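Local structure of argininosuccinate lyase (Chelativorans sp., 6RXA) at residues I136-A141 against S250-L255; E162-T167 against L441-K446; G169-A174 against A256-L261; M367-D372 against W437-R442. The protein is an EDDS lyase, a C-N lyase of the aspartase/fumarase superfamily, which breaks carbon-nitrogen bonds and probably releases fumarate. The protein carries 2 engineered substitutions. One frame throughout, in Å; residues are numbered along the deposited sequence.

Overall arrangement
Contacts 1 and 3 lie deep in the chain and share helix 236-262. Each sends one tyrosine across the distance between two long helices. In contact 1 the tyrosine meets leucines; in contact 3 it bonds to a buried glutamate that also has partners on the second subunit. The two touch where Leu255 packs on Tyr171. Contacts 2 and 4 lie farther out, about 28 and 35 Å from the chain centre to their own centres, and share helix 436-442. Their chemistry is charged and polar, built on neighbouring arginines that both reach Asp369. Contact 4 is only partly buried. Strand 161-167 leads directly into helix 168-193 and so joins contact 2 to contact 3.

Contact 1: residues I136-A141 against S250-L255; sequences IGYREA and SGLSRL
Tyr138 reaches across from helix 112-147 and sets the end of its ring between Leu252 and Leu255 of helix 236-262. The tight part is at the hydroxyl. Its OH lies only 3.2 Å from Leu255 CD2 and 3.9 Å from Leu252 CG. Farther back, the ring carbon Tyr138 CE2 is 4.1 Å from Leu252 CD1, and Tyr138 CZ is the same distance from Leu255 CD2. Both methyls lie obliquely to the ring. The Leu255 side chain runs opposite to the tyrosine, and Leu252 passes across it. With CG anti to the backbone N (chi1 -177°), the Tyr138 ring extends away from its own helix and reaches toward helix 236-262.

The backbones are loosely spaced by comparison. The nearest CA atoms, those of Tyr138 and Leu252, are 9.9 Å apart. Met342 and Thr343 of helix 329-348 and Leu179 of helix 168-193 also touch the tyrosine. The solvent side of helix 112-147 is at Gly137 and Glu140, which are partly exposed. There Glu140 makes a salt bridge to Arg469.

The side chain of Leu252 is about 9 Å from that of Arg294, a fumarate-binding residue. The contact joins two long helices of the central helical bundle characteristic of the aspartase/fumarase superfamily, to which the subunits of the tetramer contribute.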
loop_
_atom_site.group_PDB
_atom_site.type_symbol
_atom_site.label_atom_id
_atom_site.label_comp_id
_atom_site.label_asym_id
_atom_site.label_seq_id
_atom_site.Cartn_x
_atom_site.Cartn_y
_atom_site.Cartn_z
ATOM N N ILE A 136 18.336 -20.078 -0.628
ATOM C CA ILE A 136 19.460 -20.834 -1.175
ATOM C C ILE A 136 18.964 -22.121 -1.835
ATOM O O ILE A 136 19.389 -22.474 -2.940
ATOM C CB ILE A 136 20.504 -21.109 -0.076
ATOM C CG1 ILE A 136 21.237 -19.832 0.309
ATOM C CG2 ILE A 136 21.485 -22.191 -0.548
ATOM C CD1 ILE A 136 22.141 -20.011 1.524
ATOM N N GLY A 137 18.045 -22.830 -1.180
ATOM C CA GLY A 137 17.511 -24.047 -1.772
ATOM C C GLY A 137 16.801 -23.788 -3.088
ATOM O O GLY A 137 16.880 -24.594 -4.024
ATOM N N TYR A 138 16.096 -22.668 -3.176
ATOM C CA TYR A 138 15.426 -22.261 -4.409
ATOM C C TYR A 138 16.447 -21.955 -5.490
ATOM O O TYR A 138 16.336 -22.452 -6.617
ATOM C CB TYR A 138 14.578 -21.041 -4.066
ATOM C CG TYR A 138 13.684 -20.403 -5.110
ATOM C CD1 TYR A 138 13.075 -21.129 -6.113
ATOM C CD2 TYR A 138 13.419 -19.038 -5.042
ATOM C CE1 TYR A 138 12.234 -20.506 -7.026
ATOM C CE2 TYR A 138 12.579 -18.414 -5.942
ATOM C CZ TYR A 138 11.990 -19.158 -6.937
ATOM O OH TYR A 138 11.158 -18.546 -7.854
ATOM N N ARG A 139 17.490 -21.193 -5.144
ATOM C CA ARG A 139 18.537 -20.906 -6.116
ATOM C C ARG A 139 19.250 -22.180 -6.555
ATOM O O ARG A 139 19.572 -22.343 -7.744
ATOM C CB ARG A 139 19.520 -19.876 -5.555
ATOM C CG ARG A 139 20.543 -19.432 -6.577
ATOM C CD ARG A 139 21.505 -18.431 -5.995
ATOM N NE ARG A 139 22.378 -17.912 -7.038
ATOM C CZ ARG A 139 23.484 -17.220 -6.816
ATOM N NH1 ARG A 139 23.882 -16.999 -5.575
ATOM N NH2 ARG A 139 24.192 -16.759 -7.837
ATOM N N GLU A 140 19.498 -23.109 -5.625
ATOM C CA GLU A 140 20.115 -24.383 -5.988
ATOM C C GLU A 140 19.277 -25.107 -7.034
ATOM O O GLU A 140 19.802 -25.597 -8.041
ATOM C CB GLU A 140 20.302 -25.278 -4.759
ATOM C CG GLU A 140 21.438 -24.870 -3.860
ATOM C CD GLU A 140 21.487 -25.658 -2.570
ATOM O OE1 GLU A 140 20.553 -26.448 -2.320
ATOM O OE2 GLU A 140 22.450 -25.471 -1.789
ATOM N N ALA A 141 17.964 -25.194 -6.807
ATOM C CA ALA A 141 17.099 -25.885 -7.758
ATOM C C ALA A 141 17.124 -25.211 -9.125
ATOM O O ALA A 141 17.145 -25.892 -10.159
ATOM C CB ALA A 141 15.680 -25.956 -7.214
ATOM N N SER A 250 7.938 -10.887 -5.138
ATOM C CA SER A 250 7.459 -10.399 -6.427
ATOM C C SER A 250 8.193 -11.095 -7.568
ATOM O O SER A 250 7.587 -11.379 -8.610
ATOM C CB SER A 250 7.548 -8.870 -6.546
ATOM O OG SER A 250 8.857 -8.442 -6.881
ATOM N N GLY A 251 9.476 -11.418 -7.382
ATOM C CA GLY A 251 10.184 -12.147 -8.418
ATOM C C GLY A 251 9.727 -13.583 -8.505
ATOM O O GLY A 251 9.721 -14.178 -9.588
ATOM N N LEU A 252 9.344 -14.154 -7.361
ATOM C CA LEU A 252 8.765 -15.491 -7.317
ATOM C C LEU A 252 7.399 -15.518 -7.993
ATOM O O LEU A 252 7.109 -16.441 -8.767
ATOM C CB LEU A 252 8.735 -15.954 -5.854
ATOM C CG LEU A 252 8.190 -17.358 -5.615
ATOM C CD1 LEU A 252 8.811 -18.015 -4.395
ATOM C CD2 LEU A 252 6.688 -17.330 -5.471
ATOM N N SER A 253 6.568 -14.497 -7.769
ATOM C CA SER A 253 5.316 -14.376 -8.509
ATOM C C SER A 253 5.559 -14.317 -10.015
ATOM O O SER A 253 4.829 -14.938 -10.796
ATOM C CB SER A 253 4.555 -13.135 -8.039
ATOM O OG SER A 253 3.431 -12.917 -8.870
ATOM N N ARG A 254 6.573 -13.571 -10.441
ATOM C CA ARG A 254 6.841 -13.433 -11.867
ATOM C C ARG A 254 7.252 -14.759 -12.492
ATOM O O ARG A 254 6.816 -15.089 -13.604
ATOM C CB ARG A 254 7.911 -12.358 -12.073
ATOM C CG ARG A 254 7.374 -10.968 -11.774
ATOM C CD ARG A 254 8.460 -9.903 -11.684
ATOM N NE ARG A 254 8.935 -9.527 -12.996
ATOM C CZ ARG A 254 10.009 -8.776 -13.201
ATOM N NH1 ARG A 254 10.735 -8.364 -12.145
ATOM N NH2 ARG A 254 10.336 -8.439 -14.456
ATOM N N LEU A 255 8.073 -15.544 -11.793
ATOM C CA LEU A 255 8.416 -16.868 -12.299
ATOM C C LEU A 255 7.196 -17.776 -12.317
ATOM O O LEU A 255 6.985 -18.516 -13.282
ATOM C CB LEU A 255 9.515 -17.505 -11.453
ATOM C CG LEU A 255 9.892 -18.920 -11.881
ATOM C CD1 LEU A 255 10.421 -18.957 -13.309
ATOM C CD2 LEU A 255 10.928 -19.514 -10.927
#

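Contact 2: residues E162-T167 against L441-K446; sequences EAQPIT and LRREGK
Arg443 NE donates a hydrogen bond to Gln164 OE1 at 3.2 Å. It is a bent bond, with an N-H...O angle of 138°. The donor sits above the carbonyl plane of the amide, and the amide and guanidinium planes stand 75° apart, so the groups meet steeply. Gln164 is extended beyond CG (chi2 176°), which carries the amide out to the arginine.

A water adds a second link. It accepts from Gln164 NE2 at 3.0 Å and, weakly, from Arg443 NH1 at 3.1 Å.

The charged partner of Arg443 is Asp369, which takes a salt bridge from NH2. The same nitrogen also bonds to Asn439 O. A leucine in place of Gln164 would probably leave Arg443 NE and the water without this amide partner, and the guanidinium less firmly oriented.

The remaining contact is van der Waals: Arg443 CD lies 4.3 Å from Pro165 O, a buried oxygen with no polar partner in the model.

Arg443 is the centre of an inverse gamma turn just after helix 436-442. Strand 161-167 pairs antiparallel with strand 153-158, while Pro165 packs on Asn439 and Val440 of that helix. Ala204 of the second subunit packs on Gln164.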
loop_
_atom_site.group_PDB
_atom_site.type_symbol
_atom_site.label_atom_id
_atom_site.label_comp_id
_atom_site.label_asym_id
_atom_site.label_seq_id
_atom_site.Cartn_x
_atom_site.Cartn_y
_atom_site.Cartn_z
ATOM N N GLU A 162 6.407 -13.381 -28.438
ATOM C CA GLU A 162 7.660 -14.079 -28.713
ATOM C C GLU A 162 8.690 -13.102 -29.250
ATOM O O GLU A 162 8.411 -12.340 -30.190
ATOM C CB GLU A 162 7.445 -15.198 -29.733
ATOM C CG GLU A 162 6.537 -16.314 -29.250
ATOM C CD GLU A 162 6.624 -17.576 -30.080
ATOM O OE1 GLU A 162 7.534 -17.677 -30.924
ATOM O OE2 GLU A 162 5.763 -18.477 -29.882
ATOM N N ALA A 163 9.888 -13.133 -28.658
ATOM C CA ALA A 163 10.934 -12.147 -28.944
ATOM C C ALA A 163 12.085 -12.743 -29.745
ATOM O O ALA A 163 12.227 -12.420 -30.931
ATOM C CB ALA A 163 11.410 -11.489 -27.646
ATOM N N GLN A 164 12.933 -13.572 -29.138
ATOM C CA GLN A 164 14.083 -14.172 -29.814
ATOM C C GLN A 164 14.341 -15.542 -29.216
ATOM O O GLN A 164 13.852 -15.876 -28.135
ATOM C CB GLN A 164 15.333 -13.301 -29.679
ATOM C CG GLN A 164 15.267 -11.931 -30.372
ATOM C CD GLN A 164 16.500 -11.084 -30.104
ATOM O OE1 GLN A 164 17.352 -11.438 -29.284
ATOM N NE2 GLN A 164 16.598 -9.951 -30.791
ATOM N N PRO A 165 15.163 -16.372 -29.886
ATOM C CA PRO A 165 15.496 -17.690 -29.328
ATOM C C PRO A 165 16.510 -17.601 -28.194
ATOM O O PRO A 165 17.494 -16.864 -28.275
ATOM C CB PRO A 165 16.088 -18.447 -30.528
ATOM C CG PRO A 165 15.627 -17.677 -31.744
ATOM C CD PRO A 165 15.614 -16.251 -31.283
ATOM N N ILE A 166 16.259 -18.385 -27.136
ATOM C CA ILE A 166 17.187 -18.567 -26.025
ATOM C C ILE A 166 17.208 -20.056 -25.691
ATOM O O ILE A 166 16.841 -20.894 -26.519
ATOM C CB ILE A 166 16.776 -17.723 -24.805
ATOM C CG1 ILE A 166 15.387 -18.126 -24.313
ATOM C CG2 ILE A 166 16.816 -16.242 -25.139
ATOM C CD1 ILE A 166 15.122 -17.746 -22.856
ATOM N N THR A 167 17.617 -20.393 -24.470
ATOM C CA THR A 167 17.440 -21.744 -23.955
ATOM C C THR A 167 16.788 -21.656 -22.583
ATOM O O THR A 167 16.830 -20.618 -21.915
ATOM C CB THR A 167 18.768 -22.490 -23.809
ATOM O OG1 THR A 167 19.532 -21.855 -22.773
ATOM C CG2 THR A 167 19.544 -22.481 -25.108
ATOM N N LEU A 441 23.485 -19.874 -30.814
ATOM C CA LEU A 441 24.941 -19.964 -30.867
ATOM C C LEU A 441 25.582 -18.616 -31.171
ATOM O O LEU A 441 26.671 -18.310 -30.662
ATOM C CB LEU A 441 25.354 -21.003 -31.908
ATOM C CG LEU A 441 25.015 -22.455 -31.585
ATOM C CD1 LEU A 441 25.527 -23.385 -32.698
ATOM C CD2 LEU A 441 25.585 -22.851 -30.243
ATOM N N ARG A 442 24.947 -17.799 -32.015
ATOM C CA ARG A 442 25.512 -16.490 -32.329
ATOM C C ARG A 442 25.499 -15.541 -31.135
ATOM O O ARG A 442 26.318 -14.616 -31.089
ATOM C CB ARG A 442 24.754 -15.856 -33.499
ATOM C CG ARG A 442 25.186 -16.412 -34.841
ATOM C CD ARG A 442 24.580 -15.638 -35.986
ATOM N NE ARG A 442 23.163 -15.934 -36.166
ATOM C CZ ARG A 442 22.688 -16.875 -36.982
ATOM N NH1 ARG A 442 23.506 -17.619 -37.714
ATOM N NH2 ARG A 442 21.378 -17.061 -37.076
ATOM N N ARG A 443 24.600 -15.748 -30.176
ATOM C CA ARG A 443 24.477 -14.874 -29.008
ATOM C C ARG A 443 25.375 -15.428 -27.907
ATOM O O ARG A 443 24.922 -16.051 -26.942
ATOM C CB ARG A 443 23.021 -14.776 -28.578
ATOM C CG ARG A 443 22.145 -14.008 -29.563
ATOM C CD ARG A 443 20.654 -14.191 -29.272
ATOM N NE ARG A 443 19.901 -13.198 -30.034
ATOM C CZ ARG A 443 19.733 -13.243 -31.351
ATOM N NH1 ARG A 443 19.068 -12.278 -31.981
ATOM N NH2 ARG A 443 20.234 -14.255 -32.046
ATOM N N GLU A 444 26.681 -15.178 -28.062
ATOM C CA GLU A 444 27.703 -15.826 -27.244
ATOM C C GLU A 444 28.441 -14.893 -26.282
ATOM O O GLU A 444 29.401 -15.328 -25.638
ATOM C CB GLU A 444 28.699 -16.580 -28.131
ATOM C CG GLU A 444 29.373 -15.709 -29.177
ATOM C CD GLU A 444 30.428 -16.466 -29.958
ATOM O OE1 GLU A 444 31.056 -15.861 -30.853
ATOM O OE2 GLU A 444 30.625 -17.666 -29.669
ATOM N N GLY A 445 28.010 -13.651 -26.124
ATOM C CA GLY A 445 28.635 -12.769 -25.161
ATOM C C GLY A 445 28.210 -13.036 -23.716
ATOM O O GLY A 445 27.470 -13.973 -23.397
ATOM N N LYS A 446 28.698 -12.167 -22.827
ATOM C CA LYS A 446 28.364 -12.294 -21.410
ATOM C C LYS A 446 26.859 -12.186 -21.211
ATOM O O LYS A 446 26.224 -11.225 -21.668
ATOM C CB LYS A 446 29.066 -11.218 -20.590
ATOM C CG LYS A 446 30.583 -11.332 -20.563
ATOM C CD LYS A 446 31.180 -10.177 -19.767
ATOM C CE LYS A 446 32.670 -10.326 -19.567
ATOM N NZ LYS A 446 33.151 -9.297 -18.601
HETATM O O HOH W 1 19.539 -9.441 -30.863
#

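Contact 3: residues G169-A174 against A256-L261; sequences GHYLMA and ASEIQL
Tyr171 sets the hydroxyl end of its ring against the bent side chain of Glu258. Its OH donates a hydrogen bond to Glu258 OE1 at 2.7 Å. The oxygen lies at the ring edge, close to the ring plane, with Tyr171 CE2 3.4 Å from it. On the carboxylate, the donor arrives on the anti side and somewhat out of the plane. Ring and carboxylate planes are 76° apart, so the two flat groups are nearly perpendicular.

The aliphatic part of the glutamate is also close. Glu258 CG is 3.1 Å from Tyr171 OH, and Glu258 CB is 3.3 Å from it. A bend at chi2 (97°), away from a staggered value, turns the carboxylate back toward the hydroxyl. This torsion may carry some strain.

The buried carboxylate has further partners on the second subunit. There Gln319 NE2 bonds to OE2, and the backbone N of Tyr318 makes a weak bond to OE1. A phenylalanine at Tyr171 would probably keep much of the packing but deprive the buried Glu258 OE1 of its short hydrogen bond.

Helix 168-193 and helix 236-262 stay well apart here, with the CA atoms of Tyr171 and Glu258 10.6 Å from each other. Trp262, at the end of helix 236-262, meets the Tyr171 ring edge-to-face. Helix 112-147 covers Leu172, and helix 451-500 packs against Met173.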
loop_
_atom_site.group_PDB
_atom_site.type_symbol
_atom_site.label_atom_id
_atom_site.label_comp_id
_atom_site.label_asym_id
_atom_site.label_seq_id
_atom_site.Cartn_x
_atom_site.Cartn_y
_atom_site.Cartn_z
ATOM N N GLY A 169 17.935 -23.052 -19.979
ATOM C CA GLY A 169 19.024 -22.750 -19.064
ATOM C C GLY A 169 19.301 -21.264 -18.935
ATOM O O GLY A 169 19.525 -20.751 -17.840
ATOM N N HIS A 170 19.350 -20.561 -20.067
ATOM C CA HIS A 170 19.564 -19.117 -20.049
ATOM C C HIS A 170 18.488 -18.401 -19.244
ATOM O O HIS A 170 18.787 -17.512 -18.440
ATOM C CB HIS A 170 19.593 -18.631 -21.496
ATOM C CG HIS A 170 19.719 -17.153 -21.643
ATOM N ND1 HIS A 170 18.704 -16.381 -22.165
ATOM C CD2 HIS A 170 20.733 -16.303 -21.353
ATOM C CE1 HIS A 170 19.088 -15.116 -22.180
ATOM N NE2 HIS A 170 20.316 -15.043 -21.695
ATOM N N TYR A 171 17.220 -18.776 -19.448
ATOM C CA TYR A 171 16.130 -18.170 -18.694
ATOM C C TYR A 171 16.314 -18.380 -17.192
ATOM O O TYR A 171 16.194 -17.441 -16.392
ATOM C CB TYR A 171 14.775 -18.740 -19.161
ATOM C CG TYR A 171 13.631 -18.145 -18.371
ATOM C CD1 TYR A 171 13.238 -18.696 -17.167
ATOM C CD2 TYR A 171 12.984 -17.002 -18.806
ATOM C CE1 TYR A 171 12.243 -18.136 -16.419
ATOM C CE2 TYR A 171 11.967 -16.429 -18.055
ATOM C CZ TYR A 171 11.599 -17.003 -16.863
ATOM O OH TYR A 171 10.599 -16.454 -16.088
ATOM N N LEU A 172 16.580 -19.624 -16.783
ATOM C CA LEU A 172 16.740 -19.928 -15.364
ATOM C C LEU A 172 17.888 -19.144 -14.749
ATOM O O LEU A 172 17.816 -18.767 -13.577
ATOM C CB LEU A 172 16.903 -21.431 -15.157
ATOM C CG LEU A 172 15.616 -22.205 -15.442
ATOM C CD1 LEU A 172 15.902 -23.699 -15.578
ATOM C CD2 LEU A 172 14.588 -21.962 -14.344
ATOM N N MET A 173 18.931 -18.842 -15.517
ATOM C CA MET A 173 20.026 -18.073 -14.949
ATOM C C MET A 173 19.659 -16.612 -14.728
ATOM O O MET A 173 20.315 -15.951 -13.923
ATOM C CB MET A 173 21.304 -18.256 -15.756
ATOM C CG MET A 173 21.834 -19.690 -15.660
ATOM S SD MET A 173 21.941 -20.381 -13.996
ATOM C CE MET A 173 23.247 -19.371 -13.317
ATOM N N ALA A 174 18.610 -16.093 -15.380
ATOM C CA ALA A 174 18.102 -14.783 -14.984
ATOM C C ALA A 174 17.562 -14.846 -13.568
ATOM O O ALA A 174 17.831 -13.964 -12.741
ATOM C CB ALA A 174 17.003 -14.323 -15.950
ATOM N N ALA A 256 6.400 -17.763 -11.241
ATOM C CA ALA A 256 5.185 -18.568 -11.230
ATOM C C ALA A 256 4.273 -18.198 -12.395
ATOM O O ALA A 256 3.712 -19.077 -13.058
ATOM C CB ALA A 256 4.459 -18.384 -9.896
ATOM N N SER A 257 4.102 -16.903 -12.648
ATOM C CA SER A 257 3.268 -16.469 -13.766
ATOM C C SER A 257 3.853 -16.932 -15.096
ATOM O O SER A 257 3.118 -17.391 -15.981
ATOM C CB SER A 257 3.116 -14.950 -13.716
ATOM O OG SER A 257 2.099 -14.482 -14.580
ATOM N N GLU A 258 5.177 -16.833 -15.253
ATOM C CA GLU A 258 5.829 -17.281 -16.479
ATOM C C GLU A 258 5.525 -18.746 -16.745
ATOM O O GLU A 258 5.145 -19.126 -17.858
ATOM C CB GLU A 258 7.343 -17.099 -16.357
ATOM C CG GLU A 258 8.072 -17.226 -17.688
ATOM C CD GLU A 258 8.346 -15.879 -18.330
ATOM O OE1 GLU A 258 8.946 -15.019 -17.643
ATOM O OE2 GLU A 258 7.972 -15.691 -19.524
ATOM N N ILE A 259 5.692 -19.579 -15.717
ATOM C CA ILE A 259 5.448 -21.017 -15.837
ATOM C C ILE A 259 3.967 -21.284 -16.083
ATOM O O ILE A 259 3.605 -22.187 -16.843
ATOM C CB ILE A 259 5.982 -21.762 -14.598
ATOM C CG1 ILE A 259 7.507 -21.637 -14.525
ATOM C CG2 ILE A 259 5.555 -23.220 -14.647
ATOM C CD1 ILE A 259 8.119 -22.200 -13.248
ATOM N N GLN A 260 3.092 -20.520 -15.442
ATOM C CA GLN A 260 1.663 -20.676 -15.690
ATOM C C GLN A 260 1.327 -20.423 -17.158
ATOM O O GLN A 260 0.504 -21.137 -17.739
ATOM C CB GLN A 260 0.866 -19.756 -14.774
ATOM C CG GLN A 260 -0.597 -20.140 -14.694
ATOM C CD GLN A 260 -1.379 -19.327 -13.691
ATOM O OE1 GLN A 260 -0.907 -18.296 -13.190
ATOM N NE2 GLN A 260 -2.606 -19.758 -13.415
ATOM N N LEU A 261 1.949 -19.413 -17.777
ATOM C CA LEU A 261 1.706 -19.183 -19.197
ATOM C C LEU A 261 2.309 -20.300 -20.046
ATOM O O LEU A 261 1.651 -20.814 -20.958
ATOM C CB LEU A 261 2.213 -17.798 -19.621
ATOM C CG LEU A 261 1.510 -16.604 -18.979
ATOM C CD1 LEU A 261 1.940 -15.289 -19.671
ATOM C CD2 LEU A 261 -0.012 -16.744 -19.023
#

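Contact 4: residues M367-D372 against W437-R442; sequences MTDLTD and WQNVLR
Asp369 and Arg442 form a side-on salt bridge between two helices of the argininosuccinate lyase C-terminal region. The helix segments cross at 66°, with their axes 10.5 Å apart at the closest point. Arg442 grips one oxygen with two nitrogens: NE lies 2.8 Å from Asp369 OD2, and NH2 is 2.9 Å from it. The oxygen sits at the edge of the guanidinium, in its plane. Relative to the carboxylate, NE arrives from above the plane, while NH2 comes on the anti side.

The other oxygen, Asp369 OD1, is taken by Arg443. Arg442 NH1 has its own salt bridge with Asp432. Both carboxylate oxygens therefore have an arginine partner, which would probably favour the charged form of Asp369.

Asn439 stacks its amide on the carboxylate, the planes 22° apart. Its OD1 is 3.2 Å from Asp369 OD2, but both are acceptors and no bond joins them. Asn439 ND2 is used on its own side, by the carbonyl oxygens of Asp435 and Ala433. A water satisfies Asn439 OD1 instead. The water oxygen is 2.8 Å from Asn439 OD1, to which it donates, and 3.1 Å from Asp369 N, from which it accepts in the first turn of helix 367-378.

Within that helix, Met367 O accepts from both Thr371 N and Thr371 OG1, on opposite faces of the carbonyl plane. Arg442 is bent at chi3 (-74°), which folds its guanidinium back over its own helix. There Gln438 O lies 3.5 Å above the guanidinium plane, over its centre.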
loop_
_atom_site.group_PDB
_atom_site.type_symbol
_atom_site.label_atom_id
_atom_site.label_comp_id
_atom_site.label_asym_id
_atom_site.label_seq_id
_atom_site.Cartn_x
_atom_site.Cartn_y
_atom_site.Cartn_z
ATOM N N MET A 367 13.547 -13.299 -36.627
ATOM C CA MET A 367 13.613 -12.209 -37.595
ATOM C C MET A 367 14.712 -11.193 -37.276
ATOM O O MET A 367 15.202 -10.525 -38.195
ATOM C CB MET A 367 12.261 -11.511 -37.725
ATOM C CG MET A 367 11.183 -12.370 -38.346
ATOM S SD MET A 367 11.576 -12.893 -40.023
ATOM C CE MET A 367 11.840 -14.650 -39.774
ATOM N N THR A 368 15.106 -11.044 -36.008
ATOM C CA THR A 368 16.212 -10.139 -35.713
ATOM C C THR A 368 17.481 -10.614 -36.398
ATOM O O THR A 368 18.201 -9.826 -37.016
ATOM C CB THR A 368 16.469 -10.021 -34.215
ATOM O OG1 THR A 368 15.338 -9.459 -33.553
ATOM C CG2 THR A 368 17.674 -9.096 -33.985
ATOM N N ASP A 369 17.760 -11.915 -36.323
ATOM C CA ASP A 369 18.963 -12.419 -36.976
ATOM C C ASP A 369 18.909 -12.226 -38.484
ATOM O O ASP A 369 19.931 -11.946 -39.117
ATOM C CB ASP A 369 19.232 -13.871 -36.611
ATOM C CG ASP A 369 20.037 -13.985 -35.339
ATOM O OD1 ASP A 369 20.043 -12.996 -34.574
ATOM O OD2 ASP A 369 20.677 -15.039 -35.111
ATOM N N LEU A 370 17.725 -12.371 -39.094
ATOM C CA LEU A 370 17.604 -12.063 -40.521
ATOM C C LEU A 370 17.937 -10.596 -40.797
ATOM O O LEU A 370 18.649 -10.280 -41.764
ATOM C CB LEU A 370 16.207 -12.438 -41.019
ATOM C CG LEU A 370 15.942 -12.360 -42.525
ATOM C CD1 LEU A 370 16.813 -13.371 -43.267
ATOM C CD2 LEU A 370 14.472 -12.593 -42.841
ATOM N N THR A 371 17.462 -9.687 -39.937
ATOM C CA THR A 371 17.740 -8.260 -40.091
ATOM C C THR A 371 19.225 -7.955 -39.896
ATOM O O THR A 371 19.825 -7.195 -40.671
ATOM C CB THR A 371 16.918 -7.476 -39.061
ATOM O OG1 THR A 371 15.537 -7.870 -39.107
ATOM C CG2 THR A 371 17.022 -5.971 -39.311
ATOM N N ASP A 372 19.824 -8.502 -38.830
ATOM C CA ASP A 372 21.243 -8.282 -38.579
ATOM C C ASP A 372 22.082 -8.797 -39.737
ATOM O O ASP A 372 23.123 -8.210 -40.071
ATOM C CB ASP A 372 21.673 -9.016 -37.306
ATOM C CG ASP A 372 21.276 -8.298 -36.020
ATOM O OD1 ASP A 372 21.208 -7.055 -35.994
ATOM O OD2 ASP A 372 21.064 -8.995 -35.009
ATOM N N TRP A 437 18.635 -22.557 -33.584
ATOM C CA TRP A 437 19.807 -22.955 -32.817
ATOM C C TRP A 437 21.001 -22.079 -33.173
ATOM O O TRP A 437 21.783 -21.709 -32.289
ATOM C CB TRP A 437 20.129 -24.433 -33.039
ATOM C CG TRP A 437 21.264 -24.908 -32.171
ATOM C CD1 TRP A 437 22.449 -25.453 -32.580
ATOM C CD2 TRP A 437 21.326 -24.849 -30.743
ATOM N NE1 TRP A 437 23.240 -25.746 -31.490
ATOM C CE2 TRP A 437 22.567 -25.388 -30.350
ATOM C CE3 TRP A 437 20.443 -24.396 -29.753
ATOM C CZ2 TRP A 437 22.949 -25.483 -29.015
ATOM C CZ3 TRP A 437 20.827 -24.495 -28.431
ATOM C CH2 TRP A 437 22.066 -25.032 -28.074
ATOM N N GLN A 438 21.148 -21.723 -34.456
ATOM C CA GLN A 438 22.189 -20.767 -34.826
ATOM C C GLN A 438 21.940 -19.398 -34.201
ATOM O O GLN A 438 22.898 -18.676 -33.899
ATOM C CB GLN A 438 22.347 -20.658 -36.342
ATOM C CG GLN A 438 22.805 -21.947 -37.001
ATOM C CD GLN A 438 24.126 -22.462 -36.459
ATOM O OE1 GLN A 438 25.101 -21.721 -36.350
ATOM N NE2 GLN A 438 24.157 -23.740 -36.110
ATOM N N ASN A 439 20.669 -19.011 -34.006
ATOM C CA ASN A 439 20.397 -17.761 -33.297
ATOM C C ASN A 439 20.979 -17.822 -31.890
ATOM O O ASN A 439 21.523 -16.833 -31.382
ATOM C CB ASN A 439 18.888 -17.495 -33.183
ATOM C CG ASN A 439 18.296 -16.856 -34.412
ATOM O OD1 ASN A 439 17.637 -15.820 -34.318
ATOM N ND2 ASN A 439 18.488 -17.478 -35.555
ATOM N N VAL A 440 20.832 -18.974 -31.225
ATOM C CA VAL A 440 21.364 -19.134 -29.878
ATOM C C VAL A 440 22.883 -19.103 -29.904
ATOM O O VAL A 440 23.519 -18.369 -29.141
ATOM C CB VAL A 440 20.833 -20.435 -29.249
ATOM C CG1 VAL A 440 21.564 -20.731 -27.971
ATOM C CG2 VAL A 440 19.332 -20.313 -28.978
ATOM N N LEU A 441 23.485 -19.874 -30.814
ATOM C CA LEU A 441 24.941 -19.964 -30.867
ATOM C C LEU A 441 25.582 -18.616 -31.171
ATOM O O LEU A 441 26.671 -18.310 -30.662
ATOM C CB LEU A 441 25.354 -21.003 -31.908
ATOM C CG LEU A 441 25.015 -22.455 -31.585
ATOM C CD1 LEU A 441 25.527 -23.385 -32.698
ATOM C CD2 LEU A 441 25.585 -22.851 -30.243
ATOM N N ARG A 442 24.947 -17.799 -32.015
ATOM C CA ARG A 442 25.512 -16.490 -32.329
ATOM C C ARG A 442 25.499 -15.541 -31.135
ATOM O O ARG A 442 26.318 -14.616 -31.089
ATOM C CB ARG A 442 24.754 -15.856 -33.499
ATOM C CG ARG A 442 25.186 -16.412 -34.841
ATOM C CD ARG A 442 24.580 -15.638 -35.986
ATOM N NE ARG A 442 23.163 -15.934 -36.166
ATOM C CZ ARG A 442 22.688 -16.875 -36.982
ATOM N NH1 ARG A 442 23.506 -17.619 -37.714
ATOM N NH2 ARG A 442 21.378 -17.061 -37.076
HETATM O O HOH W 2 16.372 -13.353 -33.974
#